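Local atomic coordinates of putative signal transduction protein with CBS domains (Kribbella flavida, PDB entry 4NOC), a protein that is of unknown function but, as a protein built on a pair of CBS domains, probably takes part in signalling by sensing a small ligand. Residues Met4-Met9 with His107-Val111; Val16-Ala22 with Val89-Leu95; Val114-Met118 with Ile138-Leu143. All coordinates share one frame; numbering follows the deposited sequence.

Contact 1 (Met4-Met9 with His107-Val111); sequences MHGEQM and HDDTV. With SO4 (sulfate ion), chain E.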
# COMPACT_ATOMS: atom_id res chain seq x y z
N MSE A 4 -2.12 -24.31 -4.39
CA MSE A 4 -2.21 -23.97 -2.98
C MSE A 4 -3.52 -23.27 -2.63
O MSE A 4 -4.30 -22.93 -3.52
CB MSE A 4 -1.02 -23.12 -2.56
CG MSE A 4 -0.85 -21.81 -3.30
SE MSE A 4 0.93 -21.09 -2.98
CE MSE A 4 1.67 -21.31 -4.78
N HIS A 5 -3.76 -23.08 -1.34
CA HIS A 5 -4.95 -22.37 -0.91
C HIS A 5 -4.59 -21.09 -0.17
O HIS A 5 -3.42 -20.83 0.07
CB HIS A 5 -5.84 -23.27 -0.06
CG HIS A 5 -6.48 -24.38 -0.84
ND1 HIS A 5 -6.82 -25.59 -0.28
CD2 HIS A 5 -6.85 -24.45 -2.14
CE1 HIS A 5 -7.36 -26.36 -1.21
NE2 HIS A 5 -7.40 -25.70 -2.35
N GLY A 6 -5.60 -20.29 0.18
CA GLY A 6 -5.39 -19.04 0.90
C GLY A 6 -4.50 -19.22 2.12
O GLY A 6 -3.65 -18.38 2.41
N GLU A 7 -4.67 -20.34 2.81
CA GLU A 7 -3.84 -20.68 3.97
C GLU A 7 -2.35 -20.69 3.66
O GLU A 7 -1.55 -20.10 4.38
CB GLU A 7 -4.27 -22.03 4.54
CG GLU A 7 -3.49 -22.46 5.76
CD GLU A 7 -4.09 -23.67 6.45
OE1 GLU A 7 -4.93 -24.36 5.83
OE2 GLU A 7 -3.73 -23.93 7.61
N GLN A 8 -1.96 -21.38 2.59
CA GLN A 8 -0.56 -21.43 2.21
C GLN A 8 -0.08 -20.11 1.60
O GLN A 8 1.10 -19.78 1.73
CB GLN A 8 -0.32 -22.56 1.22
CG GLN A 8 -0.52 -23.96 1.80
CD GLN A 8 -1.98 -24.28 2.07
OE1 GLN A 8 -2.87 -23.80 1.37
NE2 GLN A 8 -2.23 -25.09 3.09
N MSE A 9 -0.98 -19.37 0.95
CA MSE A 9 -0.61 -18.08 0.34
C MSE A 9 -0.30 -17.01 1.38
O MSE A 9 0.55 -16.15 1.17
CB MSE A 9 -1.73 -17.58 -0.58
CG MSE A 9 -2.04 -18.49 -1.76
SE MSE A 9 -3.68 -17.94 -2.63
CE MSE A 9 -3.08 -16.26 -3.35
N HIS A 107 -9.78 -19.65 4.22
CA HIS A 107 -8.48 -20.31 4.14
C HIS A 107 -8.41 -21.34 3.02
O HIS A 107 -7.34 -21.53 2.44
CB HIS A 107 -8.13 -20.98 5.47
CG HIS A 107 -8.89 -22.24 5.73
ND1 HIS A 107 -10.20 -22.23 6.16
CD2 HIS A 107 -8.54 -23.54 5.59
CE1 HIS A 107 -10.63 -23.48 6.28
NE2 HIS A 107 -9.64 -24.29 5.94
N ASP A 108 -9.52 -22.00 2.69
CA ASP A 108 -9.45 -22.98 1.61
C ASP A 108 -9.78 -22.45 0.22
O ASP A 108 -9.94 -23.24 -0.72
CB ASP A 108 -10.26 -24.24 1.90
CG ASP A 108 -11.65 -23.94 2.40
OD1 ASP A 108 -12.08 -22.77 2.30
OD2 ASP A 108 -12.30 -24.88 2.90
N ASP A 109 -9.88 -21.12 0.07
CA ASP A 109 -10.01 -20.54 -1.26
C ASP A 109 -8.81 -20.93 -2.14
O ASP A 109 -7.68 -21.03 -1.64
CB ASP A 109 -10.01 -19.01 -1.17
CG ASP A 109 -11.36 -18.46 -0.83
OD1 ASP A 109 -12.32 -19.24 -0.69
OD2 ASP A 109 -11.46 -17.21 -0.75
N THR A 110 -9.04 -21.09 -3.44
CA THR A 110 -7.95 -21.37 -4.38
C THR A 110 -7.25 -20.09 -4.77
O THR A 110 -7.74 -18.99 -4.50
CB THR A 110 -8.46 -22.02 -5.66
OG1 THR A 110 -9.34 -21.11 -6.34
CG2 THR A 110 -9.21 -23.35 -5.33
N VAL A 111 -6.09 -20.24 -5.39
CA VAL A 111 -5.32 -19.11 -5.89
C VAL A 111 -6.15 -18.31 -6.92
O VAL A 111 -6.13 -17.09 -6.92
CB VAL A 111 -4.02 -19.58 -6.57
CG1 VAL A 111 -3.23 -18.42 -7.09
CG2 VAL A 111 -3.17 -20.34 -5.59
S SO4 E . -13.16 -20.67 7.08
O1 SO4 E . -14.37 -20.61 6.26
O2 SO4 E . -13.17 -21.91 7.87
O3 SO4 E . -11.98 -20.60 6.22
O4 SO4 E . -13.17 -19.53 7.99
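One face of the His5 imidazole is covered by a backbone carbonyl: Asp108 O sits 3.6 Å above the ring plane, over its centre. The His107 ring has the Asp108 carboxylate carbon over one face, toward the rim, while its edge meets Glu7 OE1 near CD2 and, near the ring plane, a sulfate probably taken from the crystallisation liquor. Here the short N-terminal helix packs on the second CBS unit of the pair, against the loop between strand 104-106 and helix 111-121. The helix offers its first N-H groups to that loop. Gly6 N donates to Asp109 O at 2.9 Å, and Glu7 N reaches His107 O on a lone pair, also at 2.9 Å. Glycine suits this point because a CB on it would crowd His107 O. His5, the N-cap residue, brings its CB to 3.4 Å from His107 O, and with chi1 at -69° its CG lies beside the backbone N, which lays the ring over the carbonyl of Asp108. With an alanine here the imidazole is gone, which would probably leave the Asp108 carbonyl without its cover. Glu7 stretches alongside His107, with its carboxylate turned 84° from the ring, and its charge is paired with Lys130. His107 N donates to sulfate O3; ND1 lies so close to the same oxygen that its geometry is doubtful. Met4 and Met9, both selenomethionine, supply flexible apolar arms that meet one methyl of Val111: CG2 lies 3.6 Å from Met4 CG and 3.8 Å from Met9 SE.

Contact 2 (Val16-Ala22 with Val89-Leu95); sequences VGLDSDA and VTVRKLL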
# COMPACT_ATOMS: atom_id res chain seq x y z
N VAL A 16 -3.26 -5.37 15.50
CA VAL A 16 -3.47 -4.64 16.75
C VAL A 16 -4.96 -4.51 17.07
O VAL A 16 -5.79 -4.50 16.15
CB VAL A 16 -2.87 -3.20 16.73
CG1 VAL A 16 -1.34 -3.23 16.66
CG2 VAL A 16 -3.47 -2.39 15.58
N GLY A 17 -5.28 -4.41 18.36
CA GLY A 17 -6.66 -4.25 18.78
C GLY A 17 -7.18 -2.83 18.60
O GLY A 17 -6.44 -1.85 18.74
N LEU A 18 -8.45 -2.73 18.26
CA LEU A 18 -9.16 -1.46 18.15
C LEU A 18 -9.00 -0.58 19.41
O LEU A 18 -8.85 0.65 19.32
CB LEU A 18 -10.63 -1.77 17.90
CG LEU A 18 -11.56 -0.80 17.20
CD1 LEU A 18 -10.88 -0.13 16.04
CD2 LEU A 18 -12.79 -1.55 16.72
N ASP A 19 -9.02 -1.20 20.58
CA ASP A 19 -8.87 -0.43 21.81
C ASP A 19 -7.43 -0.35 22.33
O ASP A 19 -7.19 0.15 23.41
CB ASP A 19 -9.81 -0.97 22.89
CG ASP A 19 -11.24 -1.08 22.40
OD1 ASP A 19 -11.68 -0.17 21.66
OD2 ASP A 19 -11.92 -2.08 22.75
N SER A 20 -6.47 -0.83 21.55
CA SER A 20 -5.08 -0.77 21.98
C SER A 20 -4.45 0.62 21.77
O SER A 20 -4.98 1.47 21.05
CB SER A 20 -4.25 -1.89 21.33
OG SER A 20 -4.11 -1.66 19.95
N ASP A 21 -3.32 0.83 22.42
CA ASP A 21 -2.68 2.14 22.49
C ASP A 21 -2.21 2.67 21.12
O ASP A 21 -1.49 1.99 20.39
CB ASP A 21 -1.52 2.07 23.48
CG ASP A 21 -0.73 3.36 23.55
OD1 ASP A 21 -1.19 4.31 24.23
OD2 ASP A 21 0.35 3.43 22.92
N ALA A 22 -2.60 3.90 20.79
CA ALA A 22 -2.20 4.51 19.52
C ALA A 22 -0.68 4.62 19.36
O ALA A 22 -0.15 4.25 18.31
CB ALA A 22 -2.84 5.90 19.35
N VAL A 89 -4.93 7.97 23.51
CA VAL A 89 -5.60 7.75 22.24
C VAL A 89 -5.45 6.28 21.83
O VAL A 89 -4.40 5.69 22.04
CB VAL A 89 -5.01 8.67 21.15
CG1 VAL A 89 -5.56 8.35 19.77
CG2 VAL A 89 -5.24 10.14 21.52
N THR A 90 -6.51 5.71 21.24
CA THR A 90 -6.50 4.32 20.83
C THR A 90 -6.53 4.23 19.32
O THR A 90 -6.84 5.20 18.63
CB THR A 90 -7.73 3.59 21.36
OG1 THR A 90 -8.90 4.09 20.71
CG2 THR A 90 -7.87 3.81 22.85
N VAL A 91 -6.20 3.04 18.83
CA VAL A 91 -6.19 2.74 17.40
C VAL A 91 -7.49 3.13 16.75
O VAL A 91 -7.50 3.65 15.64
CB VAL A 91 -5.91 1.26 17.16
CG1 VAL A 91 -6.12 0.92 15.71
CG2 VAL A 91 -4.46 0.93 17.57
N ARG A 92 -8.59 2.94 17.48
CA ARG A 92 -9.91 3.28 16.99
C ARG A 92 -9.99 4.73 16.52
O ARG A 92 -10.61 5.03 15.50
CB ARG A 92 -10.95 3.02 18.09
CG ARG A 92 -12.37 3.35 17.67
CD ARG A 92 -13.32 3.37 18.86
NE ARG A 92 -13.21 2.15 19.65
CZ ARG A 92 -13.95 1.06 19.46
NH1 ARG A 92 -13.78 -0.01 20.23
NH2 ARG A 92 -14.86 1.03 18.49
N LYS A 93 -9.37 5.64 17.28
CA LYS A 93 -9.41 7.07 16.97
C LYS A 93 -8.51 7.45 15.80
O LYS A 93 -8.71 8.48 15.15
CB LYS A 93 -9.06 7.91 18.21
CG LYS A 93 -10.24 8.33 19.06
N LEU A 94 -7.50 6.62 15.54
CA LEU A 94 -6.61 6.84 14.41
C LEU A 94 -7.30 6.54 13.07
O LEU A 94 -6.91 7.06 12.03
CB LEU A 94 -5.36 5.95 14.54
CG LEU A 94 -4.46 6.19 15.74
CD1 LEU A 94 -3.30 5.22 15.73
CD2 LEU A 94 -3.95 7.59 15.69
N LEU A 95 -8.30 5.67 13.10
CA LEU A 95 -8.96 5.26 11.87
C LEU A 95 -9.72 6.44 11.26
O LEU A 95 -10.07 7.38 11.95
CB LEU A 95 -9.88 4.07 12.12
CG LEU A 95 -9.22 2.75 12.50
CD1 LEU A 95 -10.30 1.70 12.79
CD2 LEU A 95 -8.28 2.27 11.40
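Asp19 and Arg92 meet in a salt bridge at the surface, Asp19 OD1 lying 2.5 Å from Arg92 NH1. The carboxylate uses its syn lone pair; the two planes are 25° apart, and OD1 lies at the guanidinium edge, near its plane, on NH1. Leu18 covers one face of the same guanidinium, its CG 3.7 Å above the plane; a branched apolar residue suits this place because its CD1 also packs on Leu95 CD1. The backbones are joined by three bonds: Arg92 N to Leu18 O at 2.9 Å, Val91 N to Ser20 O at 3.0 Å with the donor nearly along the C=O axis, and Ala22 N to Val89 O at 2.8 Å. The small Ala22 fits closely, its CB resting 3.7 Å from Leu94 CD1. Further out, a type I turn from Gly17 to Ser20 sets the carbonyls of Leu18 and Ser20. Ser20 OG and Ser20 N both donate to Gly17 O, the hydroxyl from 2.6 Å, and Asp21 caps the next helix through Glu24 N. In this CBS pair (Bateman module) the loop between strand 15-17 and helix 22-31 of the first unit is joined to the weakly bonded helix 91-94, ahead of strand 104-106 of the second.

Contact 3 (Val114-Met118 with Ile138-Leu143); sequences VAAIM and ITASRL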
# COMPACT_ATOMS: atom_id res chain seq x y z
N VAL A 114 -8.74 -16.23 -5.05
CA VAL A 114 -8.13 -15.07 -4.40
C VAL A 114 -7.75 -14.03 -5.44
O VAL A 114 -7.95 -12.82 -5.22
CB VAL A 114 -6.91 -15.48 -3.55
CG1 VAL A 114 -6.19 -14.26 -3.02
CG2 VAL A 114 -7.39 -16.35 -2.38
N ALA A 115 -7.24 -14.49 -6.57
CA ALA A 115 -6.86 -13.56 -7.63
C ALA A 115 -8.10 -12.83 -8.13
O ALA A 115 -8.08 -11.61 -8.37
CB ALA A 115 -6.18 -14.31 -8.79
N ALA A 116 -9.19 -13.57 -8.28
CA ALA A 116 -10.39 -12.98 -8.86
C ALA A 116 -10.91 -11.93 -7.91
O ALA A 116 -11.36 -10.85 -8.33
CB ALA A 116 -11.46 -14.05 -9.12
N ILE A 117 -10.82 -12.23 -6.62
CA ILE A 117 -11.31 -11.32 -5.59
C ILE A 117 -10.48 -10.05 -5.57
O ILE A 117 -11.01 -8.94 -5.66
CB ILE A 117 -11.27 -11.95 -4.20
CG1 ILE A 117 -12.36 -13.01 -4.08
CG2 ILE A 117 -11.44 -10.87 -3.14
CD1 ILE A 117 -12.05 -14.04 -3.02
N MSE A 118 -9.16 -10.21 -5.49
CA MSE A 118 -8.30 -9.04 -5.37
C MSE A 118 -8.32 -8.24 -6.66
O MSE A 118 -8.22 -7.02 -6.62
CB MSE A 118 -6.89 -9.42 -4.94
CG MSE A 118 -6.91 -10.33 -3.71
SE MSE A 118 -5.09 -10.60 -3.03
CE MSE A 118 -4.61 -8.73 -2.70
N ILE A 138 -2.66 -11.65 2.63
CA ILE A 138 -2.13 -11.78 1.28
C ILE A 138 -2.19 -10.40 0.63
O ILE A 138 -3.28 -9.88 0.35
CB ILE A 138 -2.97 -12.74 0.43
CG1 ILE A 138 -3.07 -14.10 1.09
CG2 ILE A 138 -2.38 -12.89 -0.98
CD1 ILE A 138 -4.11 -14.98 0.47
N THR A 139 -1.02 -9.80 0.40
CA THR A 139 -0.97 -8.49 -0.24
C THR A 139 -1.06 -8.66 -1.75
O THR A 139 -0.88 -9.76 -2.27
CB THR A 139 0.35 -7.79 0.02
OG1 THR A 139 1.40 -8.59 -0.52
CG2 THR A 139 0.56 -7.61 1.52
N ALA A 140 -1.32 -7.56 -2.44
CA ALA A 140 -1.34 -7.54 -3.88
C ALA A 140 0.01 -8.05 -4.44
O ALA A 140 0.02 -8.86 -5.36
CB ALA A 140 -1.65 -6.11 -4.40
N SER A 141 1.14 -7.62 -3.87
CA SER A 141 2.44 -8.06 -4.41
C SER A 141 2.71 -9.54 -4.12
O SER A 141 3.37 -10.23 -4.90
CB SER A 141 3.60 -7.16 -3.94
OG SER A 141 3.93 -7.36 -2.58
N ARG A 142 2.15 -10.04 -3.03
CA ARG A 142 2.31 -11.44 -2.70
C ARG A 142 1.55 -12.28 -3.73
O ARG A 142 2.06 -13.31 -4.21
CB ARG A 142 1.82 -11.72 -1.26
CG ARG A 142 1.60 -13.20 -0.91
CD ARG A 142 2.89 -14.03 -0.99
NE ARG A 142 2.74 -15.36 -0.39
CZ ARG A 142 3.66 -16.33 -0.48
NH1 ARG A 142 4.78 -16.15 -1.17
NH2 ARG A 142 3.44 -17.50 0.10
N LEU A 143 0.37 -11.81 -4.11
CA LEU A 143 -0.40 -12.46 -5.15
C LEU A 143 0.38 -12.47 -6.48
O LEU A 143 0.48 -13.50 -7.15
CB LEU A 143 -1.76 -11.78 -5.32
CG LEU A 143 -2.65 -12.34 -6.42
CD1 LEU A 143 -2.86 -13.83 -6.20
CD2 LEU A 143 -3.98 -11.63 -6.43
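Met118, a selenomethionine, has CG beside its backbone N (chi1 -50°) and an extended second torsion, then bends at chi3 (58°), which brings its terminal methyl over the junction where strand 133-139 turns into helix 140-147. Leu143 starts differently: its CG stands anti to the backbone N (chi1 178°), and this sends CD2 toward helix 111-121. The two side chains slide past each other in opposite directions, with Met118 SE 3.7 Å from Leu143 CD2. Leu143 CD2 also lies 3.7 Å from Ala115 CA, close to the helix backbone because alanine has so little side chain to hold it off. Met118 CE meets main chain as much as side chain, 3.5 Å from Ile138 O and 3.5 Å from Ala140 N. An unbranched, flexible chain suits this place, since it can curl round to the small Ala140, while its selenium rests against Ile138 CG2. One turn back along the helix, Val114 CG1 and Ile138 CD1 meet tip to tip at 4.1 Å. The contact is packing of apolar side chains against each other and against main chain. Thr139, the N-cap residue, caps the helix start, its OG1 accepting from Arg142 N at 3.0 Å. Strand 125-130 lies next to this core, with Val126 touching both Met118 and Ile138, and Met9 of helix 6-9 packs on Val114, Ile138 and Leu143. On helix 140-147, Ser141 OG is hydrogen-bonded to Arg33 of the second subunit, while Ala140 packs on Ala52 of that subunit.

In the fold
Contacts 1 and 3 are neighbours, their centres 11 Å apart on one side of the chain's centre; contact 2 lies on the opposite side, 30 Å from contact 1 and 27 Å from contact 3, centre to centre. Contact 1 joins the two ends of a long span of chain, and contact 2 falls within that span; contact 3 follows both. Helix 111-121 begins in contact 1 and continues through contact 3, and Met9 O is probably hydrogen-bonded to Arg142 NE. The N-terminal helix thus belongs with the second CBS unit and its sheet 104-106, 125-130, 133-139, while contact 2 borders the sheet of the first, so the chain ties both units together at two distant places.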